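Local coordinates for protein agarase (Pseudoalteromonas fuliginea, PDB 6XJ9) that probably hydrolyses the glycosidic linkages of agarose, acting as a GH50-family agarase, at residues I305-L310 and G434-P439; A311-L316 and Q716-P721; V447-N452 and K493-S498. All coordinates share one frame; numbering follows the deposited sequence.

Contact 1: I305-L310 and G434-P439; sequences IDIIRL and GNWTDP
Asp306 and Ile307 meet Gly434, Asn435 and Trp436 where chain leaving strand 299-305 runs beside the loop that follows helix 413-428, at the rim of a (beta/alpha)8 barrel of the kind expected for GH50 enzymes. The pairing illustrates how two irregular segments running the same way can satisfy one another's polar groups. Gly434 N donates to Ile305 O at 2.8 Å, arriving 44° out of the carbonyl plane. One residue on, a side chain replaces the backbone as acceptor: Asp306 OD1 takes Asn435 N at 3.0 Å on its anti side. The carboxylate gets there because Asp306 CG lies beside its own backbone N (chi1 -56°). The direction of donation then reverses, Ile307 N giving a nearly straight bond of 2.9 Å to Asn435 O. Farther along, Asp438 N donates to Ile308 O at 2.9 Å, with Ile308 at the centre of an inverse gamma turn. Within 434-439, Thr437 OG1 is a donor to Gly434 O at 2.6 Å, linking residues three apart in the loop. At the outer end, a water accepts from Leu310 N and gives a weak bond to Asp438 OD1, while Asp438 OD2 is taken by Ser440 N.

The side chains fill in beside this network. Ile307 lies alongside Trp436, its CD1 3.5 Å from CE3 of the indole. Arg309, extended from CG to NE, crosses the same tryptophan, so that Trp436 CB rests over one guanidinium face; the two planes are 40° apart, and NH2 is held by Asn312 OD1. Trp436 also touches Arg619 and Glu668, and over the centre of its ring stands Asn435 ND2, 3.2 Å above the plane.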
loop_
_atom_site.group_PDB
_atom_site.type_symbol
_atom_site.label_atom_id
_atom_site.label_comp_id
_atom_site.label_asym_id
_atom_site.label_seq_id
_atom_site.Cartn_x
_atom_site.Cartn_y
_atom_site.Cartn_z
ATOM N N ILE A 305 -13.947 5.956 -14.693
ATOM C CA ILE A 305 -13.122 7.117 -14.431
ATOM C C ILE A 305 -13.540 8.217 -15.399
ATOM O O ILE A 305 -13.783 7.960 -16.584
ATOM C CB ILE A 305 -11.638 6.721 -14.615
ATOM C CG1 ILE A 305 -11.151 5.746 -13.540
ATOM C CG2 ILE A 305 -10.754 7.946 -14.694
ATOM C CD1 ILE A 305 -9.837 5.044 -13.862
ATOM N N ASP A 306 -13.548 9.457 -14.906
ATOM C CA ASP A 306 -13.948 10.589 -15.720
ATOM C C ASP A 306 -12.731 11.209 -16.398
ATOM O O ASP A 306 -11.598 10.986 -15.980
ATOM C CB ASP A 306 -14.630 11.669 -14.882
ATOM C CG ASP A 306 -15.841 11.212 -14.084
ATOM O OD1 ASP A 306 -16.722 10.531 -14.670
ATOM O OD2 ASP A 306 -15.917 11.575 -12.884
ATOM N N ILE A 307 -12.997 12.022 -17.427
ATOM C CA ILE A 307 -11.977 12.812 -18.112
ATOM C C ILE A 307 -10.973 11.870 -18.790
ATOM O O ILE A 307 -9.760 11.960 -18.571
ATOM C CB ILE A 307 -11.316 13.854 -17.172
ATOM C CG1 ILE A 307 -12.355 14.582 -16.312
ATOM C CG2 ILE A 307 -10.469 14.844 -17.966
ATOM C CD1 ILE A 307 -13.062 15.711 -17.028
ATOM N N ILE A 308 -11.502 10.969 -19.628
ATOM C CA ILE A 308 -10.672 10.159 -20.512
ATOM C C ILE A 308 -10.423 10.967 -21.780
ATOM O O ILE A 308 -10.998 10.678 -22.832
ATOM C CB ILE A 308 -11.322 8.803 -20.850
ATOM C CG1 ILE A 308 -11.964 8.125 -19.637
ATOM C CG2 ILE A 308 -10.316 7.888 -21.555
ATOM C CD1 ILE A 308 -10.993 7.709 -18.574
ATOM N N ARG A 309 -9.603 12.010 -21.635
ATOM C CA ARG A 309 -9.281 12.965 -22.688
ATOM C C ARG A 309 -8.123 13.821 -22.178
ATOM O O ARG A 309 -7.744 13.689 -21.014
ATOM C CB ARG A 309 -10.504 13.820 -23.049
ATOM C CG ARG A 309 -10.867 14.872 -22.006
ATOM C CD ARG A 309 -12.187 15.580 -22.291
ATOM N NE ARG A 309 -12.378 16.643 -21.313
ATOM C CZ ARG A 309 -13.426 17.463 -21.244
ATOM N NH1 ARG A 309 -14.419 17.344 -22.110
ATOM N NH2 ARG A 309 -13.468 18.410 -20.315
ATOM N N LEU A 310 -7.610 14.714 -23.043
ATOM C CA LEU A 310 -6.390 15.466 -22.788
ATOM C C LEU A 310 -6.687 16.914 -22.394
ATOM O O LEU A 310 -5.795 17.598 -21.893
ATOM C CB LEU A 310 -5.501 15.419 -24.038
ATOM C CG LEU A 310 -5.002 14.036 -24.458
ATOM C CD1 LEU A 310 -3.886 14.132 -25.487
ATOM C CD2 LEU A 310 -4.561 13.211 -23.264
ATOM N N GLY A 434 -15.950 6.877 -17.980
ATOM C CA GLY A 434 -16.829 7.814 -17.307
ATOM C C GLY A 434 -17.158 9.037 -18.157
ATOM O O GLY A 434 -16.998 9.030 -19.377
ATOM N N ASN A 435 -17.659 10.069 -17.476
ATOM C CA ASN A 435 -18.103 11.295 -18.112
ATOM C C ASN A 435 -16.904 12.018 -18.712
ATOM O O ASN A 435 -15.791 11.920 -18.191
ATOM C CB ASN A 435 -18.899 12.192 -17.156
ATOM C CG ASN A 435 -19.747 13.191 -17.913
ATOM O OD1 ASN A 435 -20.115 12.936 -19.054
ATOM N ND2 ASN A 435 -20.015 14.348 -17.318
ATOM N N TRP A 436 -17.159 12.740 -19.803
ATOM C CA TRP A 436 -16.134 13.480 -20.533
ATOM C C TRP A 436 -15.061 12.522 -21.062
ATOM O O TRP A 436 -13.863 12.797 -20.957
ATOM C CB TRP A 436 -15.549 14.634 -19.691
ATOM C CG TRP A 436 -16.593 15.597 -19.208
ATOM C CD1 TRP A 436 -17.435 16.349 -19.976
ATOM C CD2 TRP A 436 -16.949 15.866 -17.841
ATOM N NE1 TRP A 436 -18.287 17.072 -19.183
ATOM C CE2 TRP A 436 -17.995 16.811 -17.868
ATOM C CE3 TRP A 436 -16.486 15.401 -16.602
ATOM C CZ2 TRP A 436 -18.589 17.291 -16.703
ATOM C CZ3 TRP A 436 -17.070 15.881 -15.452
ATOM C CH2 TRP A 436 -18.109 16.810 -15.507
ATOM N N THR A 437 -15.517 11.403 -21.631
ATOM C CA THR A 437 -14.701 10.566 -22.499
ATOM C C THR A 437 -14.586 11.252 -23.855
ATOM O O THR A 437 -15.577 11.766 -24.397
ATOM C CB THR A 437 -15.275 9.148 -22.615
ATOM O OG1 THR A 437 -15.291 8.567 -21.310
ATOM C CG2 THR A 437 -14.492 8.247 -23.548
ATOM N N ASP A 438 -13.360 11.277 -24.385
ATOM C CA ASP A 438 -13.128 11.880 -25.687
ATOM C C ASP A 438 -13.950 11.121 -26.729
ATOM O O ASP A 438 -13.914 9.892 -26.768
ATOM C CB ASP A 438 -11.649 11.889 -26.083
ATOM C CG ASP A 438 -11.423 12.697 -27.354
ATOM O OD1 ASP A 438 -11.335 13.935 -27.259
ATOM O OD2 ASP A 438 -11.419 12.089 -28.432
ATOM N N PRO A 439 -14.722 11.824 -27.590
ATOM C CA PRO A 439 -15.561 11.160 -28.593
ATOM C C PRO A 439 -14.779 10.196 -29.486
ATOM O O PRO A 439 -15.380 9.367 -30.163
ATOM C CB PRO A 439 -16.160 12.326 -29.389
ATOM C CG PRO A 439 -16.161 13.459 -28.384
ATOM C CD PRO A 439 -14.862 13.291 -27.619
HETATM O O HOH W 1 -8.333 13.736 -25.861
#

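Contact 2: A311-L316 and Q716-P721; sequences ANSTTL and QYIDSP
Ser313 and Pro721 bring the two backbones to 6.1 Å between their CA atoms, with residues 312-315 and 718-721 running in nearly the same direction, 26° apart, and with no direct hydrogen bond between them. They are joined by apolar contacts of Pro721 and Ile718 and by two bridging waters. The Pro721 ring leans over the peptide chain of 313-315: its CG lies 3.6 Å from Ser313 O. Its CB is 3.8 Å from Thr315 CB, and the two side chains lie alongside, pointing opposite ways. Thr315 keeps its hydroxyl for the loop beyond, where OG1 bonds to Gly724 O and Thr723 OG1.

At the other end, Ser313 OG sits on the branched side chain of Ile718, 3.8 Å from CD1 and almost as near CG2. With chi1 at -72°, the hydroxyl lies beside its backbone N, which brings it to both the isoleucine and a water. That water donates to Asp719 O at 2.7 Å and to Asn312 O, and pairs with Ser313 OG. A second water donates to the same Asn312 O at 2.7 Å. It also accepts from Gln716 NE2 and meets Ser720 OG. Asn312 O thus accepts from two waters, which link it to 716-721, while Gln716 NE2 makes a further weak bond back to Ile718 O.

Gln716 follows a cis peptide bond just after strand 709-714, probably the last of the barrel. A non-proline cis peptide at the end of the last barrel strand is a recurrent feature of clan GH-A glycosidases, and this water-bridged join of the loops after strand 299-305, probably the first, and strand 709-714 is consistent with that fold.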
loop_
_atom_site.group_PDB
_atom_site.type_symbol
_atom_site.label_atom_id
_atom_site.label_comp_id
_atom_site.label_asym_id
_atom_site.label_seq_id
_atom_site.Cartn_x
_atom_site.Cartn_y
_atom_site.Cartn_z
ATOM N N ALA A 311 -7.938 17.359 -22.594
ATOM C CA ALA A 311 -8.310 18.769 -22.535
ATOM C C ALA A 311 -7.910 19.443 -21.219
ATOM O O ALA A 311 -7.667 20.646 -21.199
ATOM C CB ALA A 311 -9.789 18.940 -22.813
ATOM N N ASN A 312 -7.819 18.680 -20.128
ATOM C CA ASN A 312 -7.624 19.280 -18.815
ATOM C C ASN A 312 -6.242 18.944 -18.251
ATOM O O ASN A 312 -6.007 19.127 -17.061
ATOM C CB ASN A 312 -8.725 18.875 -17.836
ATOM C CG ASN A 312 -10.112 19.184 -18.360
ATOM O OD1 ASN A 312 -10.801 18.293 -18.853
ATOM N ND2 ASN A 312 -10.508 20.445 -18.296
ATOM N N SER A 313 -5.334 18.477 -19.114
ATOM C CA SER A 313 -3.965 18.172 -18.720
ATOM C C SER A 313 -2.986 19.310 -19.050
ATOM O O SER A 313 -1.774 19.094 -19.027
ATOM C CB SER A 313 -3.518 16.872 -19.360
ATOM O OG SER A 313 -4.185 15.767 -18.749
ATOM N N THR A 314 -3.489 20.517 -19.339
ATOM C CA THR A 314 -2.629 21.617 -19.775
ATOM C C THR A 314 -2.417 22.630 -18.650
ATOM O O THR A 314 -3.290 22.834 -17.813
ATOM C CB THR A 314 -3.158 22.331 -21.027
ATOM O OG1 THR A 314 -4.152 23.290 -20.653
ATOM C CG2 THR A 314 -3.690 21.393 -22.087
ATOM N N THR A 315 -1.250 23.280 -18.655
ATOM C CA THR A 315 -0.914 24.271 -17.643
ATOM C C THR A 315 -0.378 25.533 -18.320
ATOM O O THR A 315 0.261 25.469 -19.372
ATOM C CB THR A 315 0.034 23.673 -16.591
ATOM O OG1 THR A 315 0.071 24.536 -15.449
ATOM C CG2 THR A 315 1.434 23.415 -17.115
ATOM N N LEU A 316 -0.636 26.688 -17.703
ATOM C CA LEU A 316 -0.142 27.955 -18.213
ATOM C C LEU A 316 1.376 28.043 -18.026
ATOM O O LEU A 316 1.884 27.808 -16.934
ATOM C CB LEU A 316 -0.884 29.093 -17.507
ATOM C CG LEU A 316 -2.360 29.207 -17.890
ATOM C CD1 LEU A 316 -3.132 30.017 -16.857
ATOM C CD2 LEU A 316 -2.512 29.802 -19.278
ATOM N N GLN A 716 -10.173 11.899 -11.450
ATOM C CA GLN A 716 -10.259 11.704 -12.890
ATOM C C GLN A 716 -9.101 10.778 -13.299
ATOM O O GLN A 716 -8.420 10.215 -12.450
ATOM C CB GLN A 716 -10.164 13.071 -13.587
ATOM C CG GLN A 716 -8.814 13.760 -13.393
ATOM C CD GLN A 716 -8.647 15.153 -13.954
ATOM O OE1 GLN A 716 -9.530 15.723 -14.577
ATOM N NE2 GLN A 716 -7.494 15.747 -13.705
ATOM N N TYR A 717 -8.859 10.641 -14.603
ATOM C CA TYR A 717 -7.929 9.647 -15.124
ATOM C C TYR A 717 -6.495 9.993 -14.742
ATOM O O TYR A 717 -5.766 9.173 -14.169
ATOM C CB TYR A 717 -8.086 9.536 -16.649
ATOM C CG TYR A 717 -7.332 8.410 -17.326
ATOM C CD1 TYR A 717 -6.926 7.271 -16.641
ATOM C CD2 TYR A 717 -7.079 8.468 -18.691
ATOM C CE1 TYR A 717 -6.240 6.242 -17.279
ATOM C CE2 TYR A 717 -6.394 7.457 -19.345
ATOM C CZ TYR A 717 -5.983 6.340 -18.639
ATOM O OH TYR A 717 -5.322 5.355 -19.308
ATOM N N ILE A 718 -6.119 11.219 -15.102
ATOM C CA ILE A 718 -4.772 11.751 -15.012
ATOM C C ILE A 718 -4.733 12.782 -13.890
ATOM O O ILE A 718 -5.661 13.584 -13.768
ATOM C CB ILE A 718 -4.422 12.427 -16.349
ATOM C CG1 ILE A 718 -4.601 11.455 -17.516
ATOM C CG2 ILE A 718 -3.022 13.027 -16.305
ATOM C CD1 ILE A 718 -5.065 12.102 -18.803
ATOM N N ASP A 719 -3.655 12.763 -13.096
ATOM C CA ASP A 719 -3.412 13.817 -12.119
ATOM C C ASP A 719 -3.497 15.177 -12.809
ATOM O O ASP A 719 -3.104 15.335 -13.971
ATOM C CB ASP A 719 -2.003 13.748 -11.522
ATOM C CG ASP A 719 -1.824 12.792 -10.367
ATOM O OD1 ASP A 719 -2.769 12.620 -9.585
ATOM O OD2 ASP A 719 -0.696 12.260 -10.228
ATOM N N SER A 720 -4.008 16.171 -12.077
ATOM C CA SER A 720 -3.981 17.535 -12.575
ATOM C C SER A 720 -2.518 17.955 -12.701
ATOM O O SER A 720 -1.686 17.415 -11.979
ATOM C CB SER A 720 -4.731 18.448 -11.649
ATOM O OG SER A 720 -6.132 18.336 -11.866
ATOM N N PRO A 721 -2.147 18.879 -13.625
ATOM C CA PRO A 721 -0.785 19.410 -13.658
ATOM C C PRO A 721 -0.366 19.883 -12.273
ATOM O O PRO A 721 -1.181 20.407 -11.512
ATOM C CB PRO A 721 -0.874 20.585 -14.635
ATOM C CG PRO A 721 -1.994 20.158 -15.575
ATOM C CD PRO A 721 -2.994 19.441 -14.688
HETATM O O HOH W 2 -6.687 18.425 -14.499
HETATM O O HOH W 3 -4.754 16.527 -15.683
#

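Contact 3: V447-N452 and K493-S498; sequences VPYFAN and KEVKNS
Tyr449 reaches from strand 449-453 to Val495, at the end of helix 478-495, inside one beta-alpha-beta crossover: the helix leads on to strand 501-506, which lies parallel to 449-453 and next to it. The ring is placed by a chi1 of 67°, with CG between the backbone N and the carbonyl carbon, and it presents its outer end to the helix terminus instead of a face. Its OH comes 3.8 Å from Val495 CA and 3.9 Å from Val495 CG1. The other methyl, CG2, lies at the edge of the ring, near its plane and 4.3 Å from CE2. The Tyr449 ring also stacks with that of Tyr442.

Val495 is thereby shared. Both its methyls lie near the phenol oxygen, and CG2 also meets the methyl of Ala451, two residues along the strand, at 3.8 Å. Tyr449 and Ala451 thus grip one valine from alternate positions, i and i+2, of the strand, and Val495 touches Ala501 of the next strand as well.

The helix ends at this point. Lys496 leaves helical geometry with a positive phi, and a type I' turn from Val495 to Ser498 is closed by Ser498 N donating to Val495 O at 3.0 Å. The turn brings Ser498 back to the tyrosine, its CB 3.9 Å from Tyr449 OH, while Ser498 OG is engaged with Trp500 N.

One helical position before Val495, Glu494 faces the strand through solvent. Two waters bridge its carboxylate to the carbonyl of Asn452. The nearer donates to Asn452 O at 2.8 Å and to Glu494 OE1; the other makes a weak bond to Asn452 O and donates to Glu494 OE1 at 3.1 Å.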
loop_
_atom_site.group_PDB
_atom_site.type_symbol
_atom_site.label_atom_id
_atom_site.label_comp_id
_atom_site.label_asym_id
_atom_site.label_seq_id
_atom_site.Cartn_x
_atom_site.Cartn_y
_atom_site.Cartn_z
ATOM N N VAL A 447 -15.425 -1.289 -24.445
ATOM C CA VAL A 447 -15.776 -0.779 -23.125
ATOM C C VAL A 447 -16.920 0.218 -23.279
ATOM O O VAL A 447 -16.773 1.199 -24.009
ATOM C CB VAL A 447 -14.576 -0.118 -22.411
ATOM C CG1 VAL A 447 -14.940 0.352 -21.007
ATOM C CG2 VAL A 447 -13.351 -1.025 -22.359
ATOM N N PRO A 448 -18.061 0.015 -22.573
ATOM C CA PRO A 448 -19.184 0.957 -22.609
ATOM C C PRO A 448 -18.730 2.309 -22.053
ATOM O O PRO A 448 -17.740 2.377 -21.320
ATOM C CB PRO A 448 -20.232 0.340 -21.662
ATOM C CG PRO A 448 -19.830 -1.114 -21.554
ATOM C CD PRO A 448 -18.322 -1.127 -21.679
ATOM N N TYR A 449 -19.456 3.368 -22.425
ATOM C CA TYR A 449 -19.021 4.724 -22.130
ATOM C C TYR A 449 -20.237 5.599 -21.848
ATOM O O TYR A 449 -21.346 5.281 -22.257
ATOM C CB TYR A 449 -18.156 5.278 -23.263
ATOM C CG TYR A 449 -18.890 5.493 -24.565
ATOM C CD1 TYR A 449 -18.958 4.482 -25.514
ATOM C CD2 TYR A 449 -19.528 6.694 -24.849
ATOM C CE1 TYR A 449 -19.631 4.671 -26.713
ATOM C CE2 TYR A 449 -20.217 6.890 -26.042
ATOM C CZ TYR A 449 -20.265 5.872 -26.978
ATOM O OH TYR A 449 -20.925 6.046 -28.169
ATOM N N PHE A 450 -20.009 6.681 -21.099
ATOM C CA PHE A 450 -21.026 7.676 -20.803
ATOM C C PHE A 450 -20.759 8.870 -21.712
ATOM O O PHE A 450 -19.600 9.229 -21.897
ATOM C CB PHE A 450 -20.960 8.023 -19.312
ATOM C CG PHE A 450 -21.514 6.934 -18.422
ATOM C CD1 PHE A 450 -20.834 5.733 -18.243
ATOM C CD2 PHE A 450 -22.757 7.075 -17.822
ATOM C CE1 PHE A 450 -21.366 4.720 -17.454
ATOM C CE2 PHE A 450 -23.284 6.062 -17.030
ATOM C CZ PHE A 450 -22.584 4.894 -16.845
ATOM N N ALA A 451 -21.821 9.436 -22.304
ATOM C CA ALA A 451 -21.709 10.625 -23.135
ATOM C C ALA A 451 -22.245 11.843 -22.379
ATOM O O ALA A 451 -22.856 11.713 -21.318
ATOM C CB ALA A 451 -22.437 10.417 -24.444
ATOM N N ASN A 452 -22.012 13.026 -22.947
ATOM C CA ASN A 452 -22.345 14.274 -22.287
ATOM C C ASN A 452 -22.591 15.364 -23.324
ATOM O O ASN A 452 -22.053 15.318 -24.425
ATOM C CB ASN A 452 -21.221 14.715 -21.348
ATOM C CG ASN A 452 -20.005 15.224 -22.090
ATOM O OD1 ASN A 452 -19.137 14.445 -22.502
ATOM N ND2 ASN A 452 -19.945 16.526 -22.289
ATOM N N LYS A 493 -25.272 12.588 -32.838
ATOM C CA LYS A 493 -24.399 12.355 -33.978
ATOM C C LYS A 493 -23.041 11.802 -33.547
ATOM O O LYS A 493 -22.339 11.205 -34.357
ATOM C CB LYS A 493 -24.256 13.637 -34.802
ATOM C CG LYS A 493 -25.443 13.922 -35.704
ATOM C CD LYS A 493 -25.595 15.385 -36.025
ATOM C CE LYS A 493 -26.936 15.688 -36.657
ATOM N NZ LYS A 493 -27.099 14.967 -37.938
ATOM N N GLU A 494 -22.667 11.990 -32.275
ATOM C CA GLU A 494 -21.408 11.441 -31.794
ATOM C C GLU A 494 -21.594 9.981 -31.416
ATOM O O GLU A 494 -20.675 9.193 -31.596
ATOM C CB GLU A 494 -20.920 12.138 -30.523
ATOM C CG GLU A 494 -20.683 13.622 -30.689
ATOM C CD GLU A 494 -20.246 14.261 -29.389
ATOM O OE1 GLU A 494 -20.966 14.111 -28.375
ATOM O OE2 GLU A 494 -19.189 14.877 -29.389
ATOM N N VAL A 495 -22.780 9.650 -30.880
ATOM C CA VAL A 495 -23.043 8.352 -30.274
ATOM C C VAL A 495 -23.495 7.378 -31.367
ATOM O O VAL A 495 -23.226 6.181 -31.277
ATOM C CB VAL A 495 -24.065 8.447 -29.119
ATOM C CG1 VAL A 495 -24.658 7.089 -28.765
ATOM C CG2 VAL A 495 -23.469 9.097 -27.867
ATOM N N LYS A 496 -24.198 7.913 -32.376
ATOM C CA LYS A 496 -24.601 7.181 -33.569
ATOM C C LYS A 496 -25.380 5.928 -33.172
ATOM O O LYS A 496 -25.233 4.897 -33.820
ATOM C CB LYS A 496 -23.377 6.799 -34.415
ATOM C CG LYS A 496 -22.528 7.968 -34.868
ATOM C CD LYS A 496 -21.452 7.623 -35.872
ATOM C CE LYS A 496 -20.654 8.852 -36.258
ATOM N NZ LYS A 496 -20.428 8.917 -37.721
ATOM N N ASN A 497 -26.155 6.036 -32.080
ATOM C CA ASN A 497 -27.095 5.040 -31.568
ATOM C C ASN A 497 -26.385 3.793 -31.036
ATOM O O ASN A 497 -27.013 2.742 -30.865
ATOM C CB ASN A 497 -28.202 4.701 -32.575
ATOM C CG ASN A 497 -29.483 4.229 -31.921
ATOM O OD1 ASN A 497 -29.916 3.097 -32.126
ATOM N ND2 ASN A 497 -30.094 5.090 -31.127
ATOM N N SER A 498 -25.087 3.917 -30.743
ATOM C CA SER A 498 -24.297 2.791 -30.271
ATOM C C SER A 498 -24.873 2.204 -28.985
ATOM O O SER A 498 -25.152 2.950 -28.048
ATOM C CB SER A 498 -22.858 3.179 -30.064
ATOM O OG SER A 498 -22.129 2.068 -29.574
HETATM O O HOH W 4 -20.704 13.352 -25.964
HETATM O O HOH W 5 -21.570 16.955 -27.374
#

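From the N terminus, the chain first reaches 305-310 and 311-316, which follow directly on one another. The first waits for 434-439, where contact 1 closes a loop containing helix 413-428. Contact 3 then opens and closes in series, over the short excursion from 447-452 through helix 478-495. Only at 716-721 does contact 2 close, spanning some 400 residues; it crosses contact 1 and encloses contact 3. Contact 1 lies between the other two and touches both: Ile307 packs on Gln716, and Asn435 on Asn452. Together they tie the ends of strands 299-305 and 709-714 to the loop after helix 413-428 and the crossover 449-453 to 501-506, probably parts of one barrel.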